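Long-range contacts in 6-phospho-beta-d glycosidase (Streptococcus pyogenes, PDB 5FOO), which probably hydrolyses 6-phospho-beta-glucosides, as a glycoside hydrolase of family 1 built on a TIM barrel: residues 23-28 / 76-81; 98-103 / 151-156. The protein carries 1 engineered substitution. All coordinates share one frame; numbering follows the deposited sequence.

Contact 1 (23-28 / 76-81). With PO4 (phosphate ion), chain M.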
loop_
_atom_site.group_PDB
_atom_site.type_symbol
_atom_site.label_atom_id
_atom_site.label_comp_id
_atom_site.label_asym_id
_atom_site.label_seq_id
_atom_site.Cartn_x
_atom_site.Cartn_y
_atom_site.Cartn_z
ATOM N N PHE A 23 -14.362 2.202 -16.422
ATOM C CA PHE A 23 -14.602 1.898 -17.803
ATOM C C PHE A 23 -14.468 0.425 -17.992
ATOM O O PHE A 23 -13.453 -0.079 -17.599
ATOM C CB PHE A 23 -13.570 2.569 -18.676
ATOM C CG PHE A 23 -13.558 4.054 -18.544
ATOM C CD1 PHE A 23 -14.492 4.816 -19.195
ATOM C CD2 PHE A 23 -12.569 4.696 -17.767
ATOM C CE1 PHE A 23 -14.470 6.203 -19.076
ATOM C CE2 PHE A 23 -12.545 6.070 -17.666
ATOM C CZ PHE A 23 -13.491 6.814 -18.321
ATOM N N ALA A 24 -15.499 -0.217 -18.589
ATOM C CA ALA A 24 -15.586 -1.677 -18.841
ATOM C C ALA A 24 -15.302 -2.632 -17.663
ATOM O O ALA A 24 -14.828 -3.753 -17.879
ATOM C CB ALA A 24 -14.716 -2.064 -20.015
ATOM N N LYS A 25 -15.595 -2.207 -16.439
ATOM C CA LYS A 25 -15.266 -3.000 -15.292
ATOM C C LYS A 25 -16.519 -3.655 -14.844
ATOM O O LYS A 25 -17.466 -2.967 -14.485
ATOM C CB LYS A 25 -14.603 -2.171 -14.159
ATOM C CG LYS A 25 -13.841 -3.019 -13.148
ATOM C CD LYS A 25 -13.083 -2.195 -12.111
ATOM C CE LYS A 25 -14.055 -1.604 -11.097
ATOM N NZ LYS A 25 -13.452 -0.859 -9.963
ATOM N N GLN A 26 -16.500 -4.978 -14.776
ATOM C CA GLN A 26 -17.718 -5.742 -14.593
ATOM C C GLN A 26 -18.348 -5.537 -13.216
ATOM O O GLN A 26 -19.576 -5.555 -13.087
ATOM C CB GLN A 26 -17.433 -7.222 -14.853
ATOM C CG GLN A 26 -18.629 -8.129 -14.730
ATOM C CD GLN A 26 -18.351 -9.595 -15.102
ATOM O OE1 GLN A 26 -17.358 -9.974 -15.712
ATOM N NE2 GLN A 26 -19.266 -10.420 -14.732
ATOM N N HIS A 27 -17.544 -5.414 -12.168
ATOM C CA HIS A 27 -18.111 -5.477 -10.822
ATOM C C HIS A 27 -17.695 -4.243 -10.108
ATOM O O HIS A 27 -16.701 -3.609 -10.471
ATOM C CB HIS A 27 -17.552 -6.700 -10.017
ATOM C CG HIS A 27 -17.762 -8.056 -10.641
ATOM N ND1 HIS A 27 -18.940 -8.770 -10.510
ATOM C CD2 HIS A 27 -16.912 -8.875 -11.309
ATOM C CE1 HIS A 27 -18.828 -9.949 -11.095
ATOM N NE2 HIS A 27 -17.621 -10.022 -11.637
ATOM N N ARG A 28 -18.409 -3.961 -9.018
ATOM C CA ARG A 28 -18.032 -2.923 -8.069
ATOM C C ARG A 28 -17.150 -3.426 -6.943
ATOM O O ARG A 28 -17.422 -4.481 -6.339
ATOM C CB ARG A 28 -19.286 -2.276 -7.441
ATOM C CG ARG A 28 -20.214 -1.647 -8.508
ATOM C CD ARG A 28 -21.599 -1.310 -7.964
ATOM N NE ARG A 28 -22.269 -2.511 -7.513
ATOM C CZ ARG A 28 -23.468 -2.553 -6.956
ATOM N NH1 ARG A 28 -24.202 -1.466 -6.755
ATOM N NH2 ARG A 28 -23.925 -3.718 -6.614
ATOM N N SER A 76 -1.954 -2.178 -9.327
ATOM C CA SER A 76 -2.658 -3.341 -8.873
ATOM C C SER A 76 -3.602 -3.814 -9.934
ATOM O O SER A 76 -4.046 -3.051 -10.795
ATOM C CB SER A 76 -3.383 -3.081 -7.544
ATOM O OG SER A 76 -4.544 -2.273 -7.709
ATOM N N ILE A 77 -3.850 -5.126 -9.886
ATOM C CA ILE A 77 -4.911 -5.781 -10.680
ATOM C C ILE A 77 -6.137 -5.839 -9.764
ATOM O O ILE A 77 -6.043 -6.300 -8.596
ATOM C CB ILE A 77 -4.492 -7.210 -11.132
ATOM C CG1 ILE A 77 -3.310 -7.178 -12.117
ATOM C CG2 ILE A 77 -5.651 -7.986 -11.736
ATOM C CD1 ILE A 77 -2.721 -8.556 -12.459
ATOM N N GLN A 78 -7.259 -5.377 -10.307
ATOM C CA GLN A 78 -8.586 -5.418 -9.635
ATOM C C GLN A 78 -9.265 -6.717 -9.865
ATOM O O GLN A 78 -9.580 -7.027 -10.980
ATOM C CB GLN A 78 -9.497 -4.307 -10.109
ATOM C CG GLN A 78 -8.966 -2.916 -9.725
ATOM C CD GLN A 78 -10.030 -1.822 -9.854
ATOM O OE1 GLN A 78 -10.933 -1.730 -9.047
ATOM N NE2 GLN A 78 -9.895 -0.987 -10.870
ATOM N N TRP A 79 -9.493 -7.455 -8.777
ATOM C CA TRP A 79 -10.359 -8.597 -8.727
ATOM C C TRP A 79 -11.704 -8.315 -9.440
ATOM O O TRP A 79 -12.230 -9.167 -10.192
ATOM C CB TRP A 79 -10.575 -8.890 -7.236
ATOM C CG TRP A 79 -11.095 -10.210 -6.873
ATOM C CD1 TRP A 79 -11.586 -11.169 -7.707
ATOM C CD2 TRP A 79 -11.198 -10.738 -5.525
ATOM N NE1 TRP A 79 -12.007 -12.262 -6.975
ATOM C CE2 TRP A 79 -11.770 -12.028 -5.635
ATOM C CE3 TRP A 79 -10.862 -10.233 -4.232
ATOM C CZ2 TRP A 79 -12.029 -12.816 -4.521
ATOM C CZ3 TRP A 79 -11.108 -11.015 -3.146
ATOM C CH2 TRP A 79 -11.709 -12.296 -3.285
ATOM N N THR A 80 -12.237 -7.113 -9.217
ATOM C CA THR A 80 -13.501 -6.704 -9.785
ATOM C C THR A 80 -13.457 -6.460 -11.294
ATOM O O THR A 80 -14.504 -6.428 -11.897
ATOM C CB THR A 80 -14.027 -5.408 -9.117
ATOM O OG1 THR A 80 -13.046 -4.345 -9.207
ATOM C CG2 THR A 80 -14.416 -5.687 -7.693
ATOM N N ARG A 81 -12.266 -6.320 -11.898
ATOM C CA ARG A 81 -12.113 -6.223 -13.384
ATOM C C ARG A 81 -11.759 -7.560 -14.014
ATOM O O ARG A 81 -12.273 -7.883 -15.052
ATOM C CB ARG A 81 -11.014 -5.200 -13.754
ATOM C CG ARG A 81 -10.829 -5.026 -15.238
ATOM C CD ARG A 81 -9.826 -3.971 -15.565
ATOM N NE ARG A 81 -10.204 -2.638 -15.152
ATOM C CZ ARG A 81 -11.136 -1.878 -15.700
ATOM N NH1 ARG A 81 -11.835 -2.293 -16.699
ATOM N NH2 ARG A 81 -11.362 -0.628 -15.210
HETATM P P PO4 M . -21.458 -6.288 -8.553
HETATM O O1 PO4 M . -22.375 -6.413 -7.341
HETATM O O2 PO4 M . -22.120 -6.475 -9.899
HETATM O O3 PO4 M . -20.446 -7.509 -8.441
HETATM O O4 PO4 M . -20.981 -4.893 -8.571
HETATM O O HOH W 1 -12.046 -4.414 -18.439
HETATM O O HOH W 2 -14.212 -6.330 -16.131
HETATM O O HOH W 3 -11.905 1.267 -11.350
#

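Contact 2 (98-103 / 151-156)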
loop_
_atom_site.group_PDB
_atom_site.type_symbol
_atom_site.label_atom_id
_atom_site.label_comp_id
_atom_site.label_asym_id
_atom_site.label_seq_id
_atom_site.Cartn_x
_atom_site.Cartn_y
_atom_site.Cartn_z
ATOM N N TYR A 98 -7.185 -5.997 -20.855
ATOM C CA TYR A 98 -6.711 -4.751 -20.201
ATOM C C TYR A 98 -5.365 -4.943 -19.463
ATOM O O TYR A 98 -4.437 -4.173 -19.662
ATOM C CB TYR A 98 -7.749 -4.054 -19.273
ATOM C CG TYR A 98 -7.134 -2.837 -18.647
ATOM C CD1 TYR A 98 -6.853 -1.705 -19.411
ATOM C CD2 TYR A 98 -6.721 -2.832 -17.324
ATOM C CE1 TYR A 98 -6.216 -0.610 -18.865
ATOM C CE2 TYR A 98 -6.093 -1.740 -16.769
ATOM C CZ TYR A 98 -5.845 -0.623 -17.539
ATOM O OH TYR A 98 -5.180 0.461 -16.997
ATOM N N TYR A 99 -5.233 -5.973 -18.643
ATOM C CA TYR A 99 -3.996 -6.171 -17.864
ATOM C C TYR A 99 -2.839 -6.649 -18.795
ATOM O O TYR A 99 -1.650 -6.293 -18.606
ATOM C CB TYR A 99 -4.251 -7.038 -16.598
ATOM C CG TYR A 99 -5.068 -6.249 -15.594
ATOM C CD1 TYR A 99 -4.530 -5.109 -15.008
ATOM C CD2 TYR A 99 -6.406 -6.607 -15.263
ATOM C CE1 TYR A 99 -5.264 -4.348 -14.136
ATOM C CE2 TYR A 99 -7.153 -5.845 -14.391
ATOM C CZ TYR A 99 -6.587 -4.713 -13.846
ATOM O OH TYR A 99 -7.317 -3.895 -13.010
ATOM N N ASN A 100 -3.207 -7.319 -19.890
ATOM C CA ASN A 100 -2.193 -7.626 -20.907
ATOM C C ASN A 100 -1.657 -6.326 -21.556
ATOM O O ASN A 100 -0.453 -6.227 -21.744
ATOM C CB ASN A 100 -2.671 -8.668 -21.901
ATOM C CG ASN A 100 -2.500 -10.091 -21.375
ATOM O OD1 ASN A 100 -1.515 -10.386 -20.683
ATOM N ND2 ASN A 100 -3.490 -10.976 -21.664
ATOM N N ARG A 101 -2.527 -5.332 -21.792
ATOM C CA ARG A 101 -2.095 -4.005 -22.317
ATOM C C ARG A 101 -1.134 -3.351 -21.318
ATOM O O ARG A 101 -0.053 -2.953 -21.699
ATOM C CB ARG A 101 -3.282 -3.053 -22.597
ATOM C CG ARG A 101 -4.041 -3.220 -23.903
ATOM C CD ARG A 101 -5.309 -2.326 -24.002
ATOM N NE ARG A 101 -5.030 -0.910 -23.682
ATOM C CZ ARG A 101 -5.861 -0.079 -23.020
ATOM N NH1 ARG A 101 -7.060 -0.464 -22.621
ATOM N NH2 ARG A 101 -5.494 1.156 -22.779
ATOM N N VAL A 102 -1.502 -3.307 -20.033
ATOM C CA VAL A 102 -0.667 -2.701 -19.018
ATOM C C VAL A 102 0.730 -3.343 -18.969
ATOM O O VAL A 102 1.776 -2.682 -18.951
ATOM C CB VAL A 102 -1.292 -2.846 -17.574
ATOM C CG1 VAL A 102 -0.363 -2.233 -16.568
ATOM C CG2 VAL A 102 -2.661 -2.210 -17.463
ATOM N N ILE A 103 0.748 -4.645 -18.835
ATOM C CA ILE A 103 2.032 -5.341 -18.711
ATOM C C ILE A 103 2.900 -5.228 -19.998
ATOM O O ILE A 103 4.134 -4.967 -19.930
ATOM C CB ILE A 103 1.773 -6.821 -18.342
ATOM C CG1 ILE A 103 1.178 -6.901 -16.884
ATOM C CG2 ILE A 103 3.049 -7.687 -18.535
ATOM C CD1 ILE A 103 0.274 -8.068 -16.665
ATOM N N GLU A 151 -1.097 -17.460 -13.767
ATOM C CA GLU A 151 -1.190 -18.209 -15.015
ATOM C C GLU A 151 -1.194 -17.309 -16.233
ATOM O O GLU A 151 -0.546 -17.608 -17.217
ATOM C CB GLU A 151 -2.436 -19.088 -15.003
ATOM C CG GLU A 151 -2.267 -20.198 -13.982
ATOM C CD GLU A 151 -3.527 -20.936 -13.630
ATOM O OE1 GLU A 151 -4.583 -20.660 -14.220
ATOM O OE2 GLU A 151 -3.440 -21.837 -12.758
ATOM N N GLN A 152 -1.884 -16.174 -16.158
ATOM C CA GLN A 152 -2.081 -15.355 -17.328
ATOM C C GLN A 152 -0.956 -14.390 -17.552
ATOM O O GLN A 152 -0.662 -14.075 -18.696
ATOM C CB GLN A 152 -3.392 -14.608 -17.260
ATOM C CG GLN A 152 -4.649 -15.482 -17.288
ATOM C CD GLN A 152 -4.744 -16.300 -18.554
ATOM O OE1 GLN A 152 -4.399 -15.825 -19.635
ATOM N NE2 GLN A 152 -5.146 -17.552 -18.413
ATOM N N PHE A 153 -0.345 -13.901 -16.469
ATOM C CA PHE A 153 0.612 -12.834 -16.547
ATOM C C PHE A 153 1.986 -13.182 -16.084
ATOM O O PHE A 153 2.919 -12.390 -16.294
ATOM C CB PHE A 153 0.114 -11.619 -15.701
ATOM C CG PHE A 153 -1.323 -11.214 -16.031
ATOM C CD1 PHE A 153 -1.683 -10.936 -17.352
ATOM C CD2 PHE A 153 -2.307 -11.140 -15.050
ATOM C CE1 PHE A 153 -2.977 -10.559 -17.680
ATOM C CE2 PHE A 153 -3.637 -10.830 -15.375
ATOM C CZ PHE A 153 -3.962 -10.540 -16.702
ATOM N N GLY A 154 2.154 -14.331 -15.456
ATOM C CA GLY A 154 3.459 -14.680 -14.812
ATOM C C GLY A 154 4.665 -14.990 -15.686
ATOM O O GLY A 154 5.836 -15.078 -15.196
ATOM N N ASP A 155 4.391 -15.087 -16.974
ATOM C CA ASP A 155 5.425 -15.256 -18.001
ATOM C C ASP A 155 6.122 -13.961 -18.136
ATOM O O ASP A 155 7.314 -13.954 -18.430
ATOM C CB ASP A 155 4.809 -15.660 -19.377
ATOM C CG ASP A 155 3.795 -14.632 -19.896
ATOM O OD1 ASP A 155 2.895 -14.155 -19.139
ATOM O OD2 ASP A 155 3.918 -14.251 -21.035
ATOM N N ARG A 156 5.399 -12.850 -17.889
ATOM C CA ARG A 156 5.985 -11.496 -18.050
ATOM C C ARG A 156 6.187 -10.696 -16.771
ATOM O O ARG A 156 7.134 -9.910 -16.661
ATOM C CB ARG A 156 5.159 -10.697 -19.038
ATOM C CG ARG A 156 5.370 -11.100 -20.524
ATOM C CD ARG A 156 4.171 -10.652 -21.371
ATOM N NE ARG A 156 3.020 -11.417 -20.864
ATOM C CZ ARG A 156 1.720 -11.075 -20.880
ATOM N NH1 ARG A 156 1.297 -9.887 -21.344
ATOM N NH2 ARG A 156 0.831 -11.933 -20.343
HETATM O O HOH W 4 -3.020 -13.970 -20.883
#

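Contact 1 (23-28 / 76-81)
A single backbone oxygen takes both terminal nitrogens of the Arg81 guanidinium: Arg81 NH1 lies 2.9 Å from Phe23 O and donates at 159°, in the carbonyl plane, while NH2 makes a longer, more bent bond to the same atom. The Arg81 group is fixed further by the salt bridge of its NE to Glu20, by a water shared between NH1 and Ala24 O, and by Lys25 CB lying over one face. The Lys25 chain leaves CA with CG swung opposite the backbone N (chi1 -161°), which takes it past Arg81 CB and across Thr80 OG1. Its bend at chi3 carries Lys25 NZ to Gln78 OE1 at 2.8 Å, and Asp32 probably offsets its charge; Gln78 NE2 is hydrogen-bonded to Glu20. His27 N reaches Thr80 O at 3.2 Å. A phosphate, probably from the crystallisation liquor, is held by His27 ND1 and by Arg28 N, NE and NH2, facing away from 76-81; His27 NE2 is bonded to Asp84 O. Gln78 occupies the N-cap position of helix 79-82, the short turn following barrel strand 72-76. Loop 23-28, between helices 16-19 and 30-37, packs on that turn, with helices 54-67 and 93-108 touching Ala24 and Arg81.

Contact 2 (98-103 / 151-156)
Asn100 OD1 and the guanidinium of Arg156 form the polar centre of this contact, one amide oxygen receiving two N-H groups. Arg156 NH2 stands 2.8 Å from Asn100 OD1 and Arg156 NH1 2.9 Å, and OD1 lies almost exactly in the guanidinium plane. The amide is turned 37° from that plane, and both nitrogens come from the same face of it; NH1 in particular sits above the carbonyl plane, not on a lone pair. The other half of the amide is served by water: Asn100 ND2 donates to a molecule 3.1 Å away, which in turn donates to Gln152 O and to Gln152 OE1.

The elements joined are two neighbouring outer helices of the (beta/alpha)8 barrel, 93-108 and the last turn of 136-153 with the loop that follows it, which precede strands 112-116 and 159-161 respectively. Between them the Phe153 ring is wedged against helix 93-108. Ile103 CD1 approaches Phe153 CD1 to 3.5 Å, Tyr99 CB meets CZ, and Asn100 OD1 lies at the ring edge near CE1, where the weakly positive C-H rim would probably suit an oxygen.

Arg156 has further acceptors for its remaining N-H groups. It grips Asp155 side-on in a salt bridge, Arg156 NE 3.0 Å from Asp155 OD2 and NH2 on the syn lone pair of OD1. NH1 has a second carboxylate partner in Asp104. The bend at chi3 (-64°) turns the guanidinium back over Ile103, whose CG2 lies over one of its faces and also packs 3.7 Å from Arg156 CB. Deeper in, the Tyr99 hydroxyl leaves this interface altogether and is hydrogen-bonded to Glu20 and to Gln78 N.

How the contacts relate
Both contacts are partly buried and lie on the same side of the chain's centre, their own centres about 15 Å apart. Contact 1 joins a loop to the short helix following a barrel strand, with the side chain of Gln78 about 12 Å from the bound 6-phosphocyclophellitol; contact 2 joins two outer helices. Each uses an arginine end-on to one oxygen, but the acceptor is a backbone carbonyl in contact 1 and a side-chain amide in contact 2, where a phenylalanine adds an apolar wedge. They meet directly: Ile77 packs on Tyr99 and Phe153, and Arg81 CD touches the Tyr99 ring. Glu20 serves both, pairing with Arg81 and Gln78 from one and Tyr99 from the other.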